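Local coordinates for protein hydrazine synthase subunit beta (Candidatus Kuenenia stuttgartiensis, PDB 5C2V) that forms part of the hydrazine synthase complex, which condenses nitric oxide with ammonium, and may modulate passage of the hydroxylamine intermediate between the active sites, at residues K240-L244 against S293-D299. Residues are numbered along the deposited sequence; the frame is centred on the assembly and turned at random.
Sequences KVARL and STQEELD. With BET (trimethyl glycine), chain R.
Gln295 lays its side-chain amide against the backbone of Val241 and bonds to both polar groups of that residue, much as a neighbouring strand would. Val241 N reaches Gln295 OE1 at 3.2 Å, in the plane of the side-chain carbonyl and on a lone pair, while Gln295 NE2 donates a hydrogen bond to Val241 O at 2.8 Å, from above the plane of the Val241 carbonyl. The bend at chi2 turns the amide back to the strand.

One turn further along, Asp299 OD1 accepts from Arg243 NH2 at 3.1 Å with an N-H...O angle of 167°. This salt bridge lies in the guanidinium plane but meets the carboxylate from above, the two planes being 86° apart. A water accepts from Arg243 N and donates to the same OD1, so the arginine's backbone reaches the carboxylate indirectly and its side chain directly.

Between strand and helix Leu298 points at the strand, its CD1 3.7 Å from Ala242 CB and its CD2 near Leu244 CD2. Beyond CG the extended chain of Lys240 carries NZ to Ser293 O at 2.6 Å; Val290 O is a second acceptor.

The other edge of strand 241-244 pairs with strand 226-234, so helix 295-299 flanks the outermost strand of a four-stranded propeller blade, the short segment axes 20° from parallel. Arg243 NH2 also binds trimethyl glycine OXT at 2.9 Å, and His187, Glu188 and Arg302 complete the pocket. The helix belongs to an insertion between strands 277-282 and 312-317 of the next blade, packed on the rim of this beta-propeller beside its betaine site.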
loop_
_atom_site.group_PDB
_atom_site.type_symbol
_atom_site.label_atom_id
_atom_site.label_comp_id
_atom_site.label_asym_id
_atom_site.label_seq_id
_atom_site.Cartn_x
_atom_site.Cartn_y
_atom_site.Cartn_z
ATOM N N LYS B 240 -27.865 -25.802 -11.990
ATOM C CA LYS B 240 -26.437 -25.821 -11.698
ATOM C C LYS B 240 -26.022 -27.074 -10.940
ATOM O O LYS B 240 -26.794 -27.623 -10.153
ATOM C CB LYS B 240 -26.036 -24.589 -10.882
ATOM C CG LYS B 240 -26.407 -23.254 -11.501
ATOM C CD LYS B 240 -26.126 -22.122 -10.523
ATOM C CE LYS B 240 -26.587 -20.782 -11.069
ATOM N NZ LYS B 240 -26.368 -19.686 -10.083
ATOM N N VAL B 241 -24.795 -27.518 -11.183
ATOM C CA VAL B 241 -24.175 -28.548 -10.366
ATOM C C VAL B 241 -23.017 -27.912 -9.612
ATOM O O VAL B 241 -21.998 -27.560 -10.209
ATOM C CB VAL B 241 -23.671 -29.733 -11.210
ATOM C CG1 VAL B 241 -23.006 -30.776 -10.324
ATOM C CG2 VAL B 241 -24.818 -30.349 -11.998
ATOM N N ALA B 242 -23.168 -27.765 -8.301
ATOM C CA ALA B 242 -22.187 -27.025 -7.519
ATOM C C ALA B 242 -21.385 -27.940 -6.610
ATOM O O ALA B 242 -21.901 -28.460 -5.626
ATOM C CB ALA B 242 -22.877 -25.943 -6.700
ATOM N N ARG B 243 -20.109 -28.112 -6.937
ATOM C CA ARG B 243 -19.210 -28.909 -6.117
ATOM C C ARG B 243 -18.546 -28.013 -5.080
ATOM O O ARG B 243 -17.821 -27.082 -5.428
ATOM C CB ARG B 243 -18.163 -29.605 -6.989
ATOM C CG ARG B 243 -18.758 -30.533 -8.040
ATOM C CD ARG B 243 -17.743 -30.889 -9.116
ATOM N NE ARG B 243 -17.511 -29.779 -10.038
ATOM C CZ ARG B 243 -16.550 -29.758 -10.956
ATOM N NH1 ARG B 243 -15.720 -30.786 -11.077
ATOM N NH2 ARG B 243 -16.415 -28.706 -11.753
ATOM N N LEU B 244 -18.801 -28.289 -3.805
ATOM C CA LEU B 244 -18.313 -27.427 -2.736
ATOM C C LEU B 244 -17.414 -28.186 -1.764
ATOM O O LEU B 244 -17.647 -29.360 -1.488
ATOM C CB LEU B 244 -19.493 -26.799 -1.989
ATOM C CG LEU B 244 -20.382 -25.869 -2.819
ATOM C CD1 LEU B 244 -21.512 -25.303 -1.974
ATOM C CD2 LEU B 244 -19.559 -24.748 -3.440
ATOM N N SER B 293 -23.938 -17.311 -7.426
ATOM C CA SER B 293 -22.712 -17.589 -8.166
ATOM C C SER B 293 -22.997 -18.275 -9.498
ATOM O O SER B 293 -23.939 -19.058 -9.614
ATOM C CB SER B 293 -21.767 -18.455 -7.330
ATOM O OG SER B 293 -21.549 -17.888 -6.051
ATOM N N THR B 294 -22.180 -17.973 -10.502
ATOM C CA THR B 294 -22.277 -18.652 -11.788
ATOM C C THR B 294 -21.642 -20.034 -11.677
ATOM O O THR B 294 -21.127 -20.400 -10.622
ATOM C CB THR B 294 -21.588 -17.855 -12.913
ATOM O OG1 THR B 294 -20.194 -17.706 -12.614
ATOM C CG2 THR B 294 -22.219 -16.478 -13.055
ATOM N N GLN B 295 -21.671 -20.797 -12.764
ATOM C CA GLN B 295 -21.092 -22.136 -12.753
ATOM C C GLN B 295 -19.569 -22.054 -12.703
ATOM O O GLN B 295 -18.917 -22.843 -12.019
ATOM C CB GLN B 295 -21.544 -22.933 -13.977
ATOM C CG GLN B 295 -21.153 -24.402 -13.935
ATOM C CD GLN B 295 -21.841 -25.157 -12.813
ATOM O OE1 GLN B 295 -22.983 -25.597 -12.955
ATOM N NE2 GLN B 295 -21.150 -25.312 -11.690
ATOM N N GLU B 296 -19.016 -21.088 -13.430
ATOM C CA GLU B 296 -17.576 -20.860 -13.455
ATOM C C GLU B 296 -17.046 -20.522 -12.067
ATOM O O GLU B 296 -16.069 -21.114 -11.597
ATOM C CB GLU B 296 -17.234 -19.734 -14.434
ATOM C CG GLU B 296 -16.174 -20.091 -15.461
ATOM C CD GLU B 296 -15.736 -18.892 -16.283
ATOM O OE1 GLU B 296 -16.162 -17.761 -15.962
ATOM O OE2 GLU B 296 -14.965 -19.080 -17.247
ATOM N N GLU B 297 -17.703 -19.569 -11.414
ATOM C CA GLU B 297 -17.292 -19.114 -10.092
ATOM C C GLU B 297 -17.369 -20.238 -9.065
ATOM O O GLU B 297 -16.502 -20.352 -8.206
ATOM C CB GLU B 297 -18.150 -17.928 -9.640
ATOM C CG GLU B 297 -17.901 -17.470 -8.204
ATOM C CD GLU B 297 -16.552 -16.792 -8.011
ATOM O OE1 GLU B 297 -15.823 -16.594 -9.006
ATOM O OE2 GLU B 297 -16.223 -16.453 -6.855
ATOM N N LEU B 298 -18.404 -21.068 -9.159
ATOM C CA LEU B 298 -18.548 -22.209 -8.262
ATOM C C LEU B 298 -17.456 -23.245 -8.514
ATOM O O LEU B 298 -16.886 -23.806 -7.573
ATOM C CB LEU B 298 -19.929 -22.848 -8.421
ATOM C CG LEU B 298 -21.114 -22.046 -7.880
ATOM C CD1 LEU B 298 -22.430 -22.672 -8.311
ATOM C CD2 LEU B 298 -21.041 -21.938 -6.363
ATOM N N ASP B 299 -17.169 -23.487 -9.790
ATOM C CA ASP B 299 -16.121 -24.427 -10.173
ATOM C C ASP B 299 -14.759 -23.966 -9.668
ATOM O O ASP B 299 -13.917 -24.785 -9.301
ATOM C CB ASP B 299 -16.087 -24.610 -11.691
ATOM C CG ASP B 299 -17.276 -25.396 -12.211
ATOM O OD1 ASP B 299 -17.964 -26.045 -11.396
ATOM O OD2 ASP B 299 -17.522 -25.365 -13.436
HETATM N N BET R . -13.390 -30.336 -16.448
HETATM C CA BET R . -13.441 -31.200 -15.194
HETATM C C BET R . -13.999 -30.326 -13.946
HETATM O O BET R . -13.135 -30.100 -13.062
HETATM O OXT BET R . -15.207 -30.000 -14.029
HETATM C C1 BET R . -12.347 -30.872 -17.407
HETATM C C2 BET R . -13.018 -28.891 -16.113
HETATM C C3 BET R . -14.717 -30.397 -17.186
HETATM O O HOH W 1 -18.486 -26.572 -8.955
#